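Local coordinates for protein cathepsin L Propeptide (Toxoplasma gondii, PDB 3F75) that belongs to the I29 family of cathepsin propeptide inhibitor domains, the pro-region type of papain-like cysteine proteases, and here binds a second protein chain, at residues F28-Y36 / K69-S77. Numbering follows the deposited sequence.
With EDO (1,2-ethanediol), chain F.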
loop_
_atom_site.group_PDB
_atom_site.type_symbol
_atom_site.label_atom_id
_atom_site.label_comp_id
_atom_site.label_asym_id
_atom_site.label_seq_id
_atom_site.Cartn_x
_atom_site.Cartn_y
_atom_site.Cartn_z
ATOM N N PHE B 28 8.182 -0.707 23.179
ATOM C CA PHE B 28 7.896 -1.255 21.856
ATOM C C PHE B 28 7.224 -2.628 22.009
ATOM O O PHE B 28 6.214 -2.898 21.363
ATOM C CB PHE B 28 9.204 -1.369 21.040
ATOM C CG PHE B 28 9.069 -2.125 19.742
ATOM C CD1 PHE B 28 8.551 -1.514 18.615
ATOM C CD2 PHE B 28 9.496 -3.440 19.642
ATOM C CE1 PHE B 28 8.452 -2.193 17.406
ATOM C CE2 PHE B 28 9.385 -4.141 18.441
ATOM C CZ PHE B 28 8.860 -3.516 17.315
ATOM N N GLN B 29 7.788 -3.485 22.850
ATOM C CA GLN B 29 7.228 -4.819 23.082
ATOM C C GLN B 29 5.806 -4.726 23.634
ATOM O O GLN B 29 4.920 -5.448 23.183
ATOM C CB GLN B 29 8.100 -5.629 24.048
ATOM C CG GLN B 29 9.383 -6.154 23.435
ATOM C CD GLN B 29 9.992 -7.286 24.244
ATOM O OE1 GLN B 29 10.924 -7.065 25.003
ATOM N NE2 GLN B 29 9.470 -8.499 24.083
ATOM N N ALA B 30 5.593 -3.820 24.589
ATOM C CA ALA B 30 4.284 -3.633 25.197
ATOM C C ALA B 30 3.294 -3.073 24.200
ATOM O O ALA B 30 2.178 -3.567 24.076
ATOM C CB ALA B 30 4.376 -2.691 26.425
ATOM N N MET B 31 3.708 -2.023 23.498
ATOM C CA MET B 31 2.822 -1.347 22.582
ATOM C C MET B 31 2.374 -2.287 21.460
ATOM O O MET B 31 1.206 -2.279 21.084
ATOM C CB MET B 31 3.515 -0.117 21.995
ATOM C CG MET B 31 2.613 0.712 21.103
ATOM S SD MET B 31 3.453 2.217 20.627
ATOM C CE MET B 31 3.562 3.058 22.214
ATOM N N TYR B 32 3.280 -3.092 20.911
ATOM C CA TYR B 32 2.884 -3.956 19.789
ATOM C C TYR B 32 2.714 -5.424 20.157
ATOM O O TYR B 32 2.513 -6.258 19.279
ATOM C CB TYR B 32 3.856 -3.800 18.618
ATOM C CG TYR B 32 3.924 -2.385 18.121
ATOM C CD1 TYR B 32 2.853 -1.810 17.445
ATOM C CD2 TYR B 32 5.050 -1.604 18.341
ATOM C CE1 TYR B 32 2.920 -0.488 16.985
ATOM C CE2 TYR B 32 5.108 -0.297 17.911
ATOM C CZ TYR B 32 4.045 0.255 17.222
ATOM O OH TYR B 32 4.129 1.574 16.799
ATOM N N ALA B 33 2.762 -5.742 21.443
ATOM C CA ALA B 33 2.600 -7.113 21.904
ATOM C C ALA B 33 3.594 -8.021 21.204
ATOM O O ALA B 33 3.240 -9.093 20.737
ATOM C CB ALA B 33 1.156 -7.604 21.676
ATOM N N LYS B 34 4.831 -7.561 21.102
ATOM C CA LYS B 34 5.894 -8.345 20.510
ATOM C C LYS B 34 6.548 -9.196 21.587
ATOM O O LYS B 34 7.016 -8.674 22.604
ATOM C CB LYS B 34 6.959 -7.450 19.884
ATOM C CG LYS B 34 6.437 -6.491 18.831
ATOM C CD LYS B 34 6.458 -7.101 17.481
ATOM C CE LYS B 34 6.074 -6.100 16.400
ATOM N NZ LYS B 34 6.132 -6.782 15.079
ATOM N N SER B 35 6.576 -10.500 21.337
ATOM C CA SER B 35 7.261 -11.464 22.188
ATOM C C SER B 35 8.151 -12.346 21.330
ATOM O O SER B 35 7.973 -12.424 20.110
ATOM C CB SER B 35 6.241 -12.325 22.950
ATOM O OG SER B 35 5.428 -13.073 22.055
ATOM N N TYR B 36 9.110 -13.008 21.965
ATOM C CA TYR B 36 10.090 -13.777 21.243
ATOM C C TYR B 36 10.319 -15.133 21.886
ATOM O O TYR B 36 10.580 -15.225 23.092
ATOM C CB TYR B 36 11.400 -12.993 21.141
ATOM C CG TYR B 36 11.170 -11.608 20.567
ATOM C CD1 TYR B 36 10.958 -11.426 19.208
ATOM C CD2 TYR B 36 11.127 -10.490 21.392
ATOM C CE1 TYR B 36 10.721 -10.156 18.680
ATOM C CE2 TYR B 36 10.880 -9.211 20.879
ATOM C CZ TYR B 36 10.685 -9.046 19.531
ATOM O OH TYR B 36 10.455 -7.782 19.027
ATOM N N LYS B 69 8.700 7.608 11.795
ATOM C CA LYS B 69 8.269 7.257 13.139
ATOM C C LYS B 69 8.347 5.770 13.332
ATOM O O LYS B 69 8.026 5.000 12.424
ATOM C CB LYS B 69 6.831 7.736 13.364
ATOM C CG LYS B 69 6.325 7.613 14.788
ATOM C CD LYS B 69 4.850 8.022 14.839
ATOM C CE LYS B 69 4.255 7.778 16.208
ATOM N NZ LYS B 69 4.962 8.584 17.212
ATOM N N MET B 70 8.767 5.358 14.523
ATOM C CA MET B 70 8.712 3.947 14.894
ATOM C C MET B 70 7.289 3.373 14.701
ATOM O O MET B 70 6.286 4.063 14.870
ATOM C CB MET B 70 9.180 3.782 16.357
ATOM C CG MET B 70 9.172 2.341 16.872
ATOM S SD MET B 70 10.306 1.248 16.002
ATOM C CE MET B 70 11.893 2.012 16.326
ATOM N N ASN B 71 7.204 2.103 14.324
ATOM C CA ASN B 71 5.924 1.485 14.061
ATOM C C ASN B 71 6.042 -0.031 14.211
ATOM O O ASN B 71 7.069 -0.510 14.697
ATOM C CB ASN B 71 5.420 1.888 12.670
ATOM C CG ASN B 71 6.342 1.442 11.554
ATOM O OD1 ASN B 71 6.941 0.373 11.613
ATOM N ND2 ASN B 71 6.443 2.260 10.517
ATOM N N HIS B 72 5.031 -0.791 13.799
ATOM C CA HIS B 72 5.059 -2.252 14.072
ATOM C C HIS B 72 6.096 -3.032 13.255
ATOM O O HIS B 72 6.305 -4.218 13.511
ATOM C CB HIS B 72 3.662 -2.923 14.026
ATOM C CG HIS B 72 3.010 -2.956 12.674
ATOM N ND1 HIS B 72 1.644 -3.024 12.525
ATOM C CD2 HIS B 72 3.517 -2.932 11.421
ATOM C CE1 HIS B 72 1.337 -3.046 11.241
ATOM N NE2 HIS B 72 2.456 -2.983 10.548
ATOM N N PHE B 73 6.781 -2.364 12.324
ATOM C CA PHE B 73 7.909 -2.962 11.596
ATOM C C PHE B 73 9.251 -2.672 12.266
ATOM O O PHE B 73 10.310 -2.981 11.696
ATOM C CB PHE B 73 7.989 -2.408 10.177
ATOM C CG PHE B 73 6.717 -2.527 9.403
ATOM C CD1 PHE B 73 6.136 -3.771 9.190
ATOM C CD2 PHE B 73 6.138 -1.414 8.823
ATOM C CE1 PHE B 73 4.978 -3.902 8.459
ATOM C CE2 PHE B 73 4.960 -1.543 8.062
ATOM C CZ PHE B 73 4.385 -2.781 7.891
ATOM N N GLY B 74 9.212 -2.107 13.474
ATOM C CA GLY B 74 10.426 -1.632 14.174
ATOM C C GLY B 74 11.529 -2.646 14.444
ATOM O O GLY B 74 12.694 -2.284 14.580
ATOM N N ASP B 75 11.171 -3.916 14.538
ATOM C CA ASP B 75 12.150 -4.977 14.810
ATOM C C ASP B 75 12.497 -5.817 13.580
ATOM O O ASP B 75 13.048 -6.912 13.721
ATOM C CB ASP B 75 11.686 -5.858 15.995
ATOM C CG ASP B 75 10.384 -6.618 15.721
ATOM O OD1 ASP B 75 9.632 -6.240 14.804
ATOM O OD2 ASP B 75 10.107 -7.604 16.448
ATOM N N LEU B 76 12.253 -5.272 12.377
ATOM C CA LEU B 76 12.581 -5.945 11.119
ATOM C C LEU B 76 13.674 -5.184 10.370
ATOM O O LEU B 76 13.690 -3.936 10.346
ATOM C CB LEU B 76 11.361 -6.020 10.203
ATOM C CG LEU B 76 10.080 -6.577 10.802
ATOM C CD1 LEU B 76 8.930 -6.433 9.835
ATOM C CD2 LEU B 76 10.261 -8.051 11.223
ATOM N N SER B 77 14.568 -5.941 9.750
ATOM C CA SER B 77 15.568 -5.392 8.845
ATOM C C SER B 77 14.922 -5.200 7.491
ATOM O O SER B 77 13.826 -5.726 7.238
ATOM C CB SER B 77 16.719 -6.374 8.703
ATOM O OG SER B 77 16.275 -7.562 8.049
HETATM C C1 EDO F . 6.982 -10.637 14.377
HETATM O O1 EDO F . 5.963 -9.718 14.822
HETATM C C2 EDO F . 8.376 -10.040 14.563
HETATM O O2 EDO F . 8.441 -9.404 15.842
#
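In this I29 propeptide domain the end of helix 18-32 and the loop that follows it are pinned to the tight turns that lead from strand 66-68 to helix 78-84, with Asp-75 meeting Phe-28, Lys-34 and Tyr-36. The hydroxyl of Tyr-36 donates to the anti side of Asp-75 OD2, OH to OD2 2.6 Å, from 32° out of the carboxylate plane. The other oxygen, Asp-75 OD1, forms a long salt bridge with Lys-34 NZ at 3.6 Å. With the lysine chain bent at chi2 (-89°) and then fully extended, NZ also donates a hydrogen bond to His-72 O (3.0 Å, in the carbonyl plane). A 1,2-ethanediol, probably from the crystallisation liquor, joins the two charged groups: its O1 accepts from Lys-34 NZ, and its O2 lies unusually close to Asp-75 OD2, at 2.5 Å, so the details of that bond are doubtful. The lysine charge would probably stabilise the carboxylate as an anion.

The turns are two successive type I beta turns, Asn-71 to Gly-74 and Phe-73 to Leu-76, the first reinforced by an Asx turn in which Asn-71 OD1 accepts from Phe-73 N. Against them lies the buried Phe-28 ring, with Asn-71 O at its edge, 3.5 Å from CE1. Gly-74 CA sits 3.8 Å from the same CE1, and Met-70 SD approaches obliquely as a Met-aromatic contact; Phe-49 of helix 39-60 touches both Phe-28 and Met-70. The Tyr-32 ring is sandwiched: Met-31 CG rests on one face, while His-72 CA makes a CH-pi contact with the other, 3.9 Å from the centroid and almost on the ring normal. The Asn-71 to Gly-74 turn also meets the second protein chain, where Phe-73 and an aromatic side chain of that chain pack edge-to-face and Asn-71 ND2 is hydrogen-bonded to its backbone.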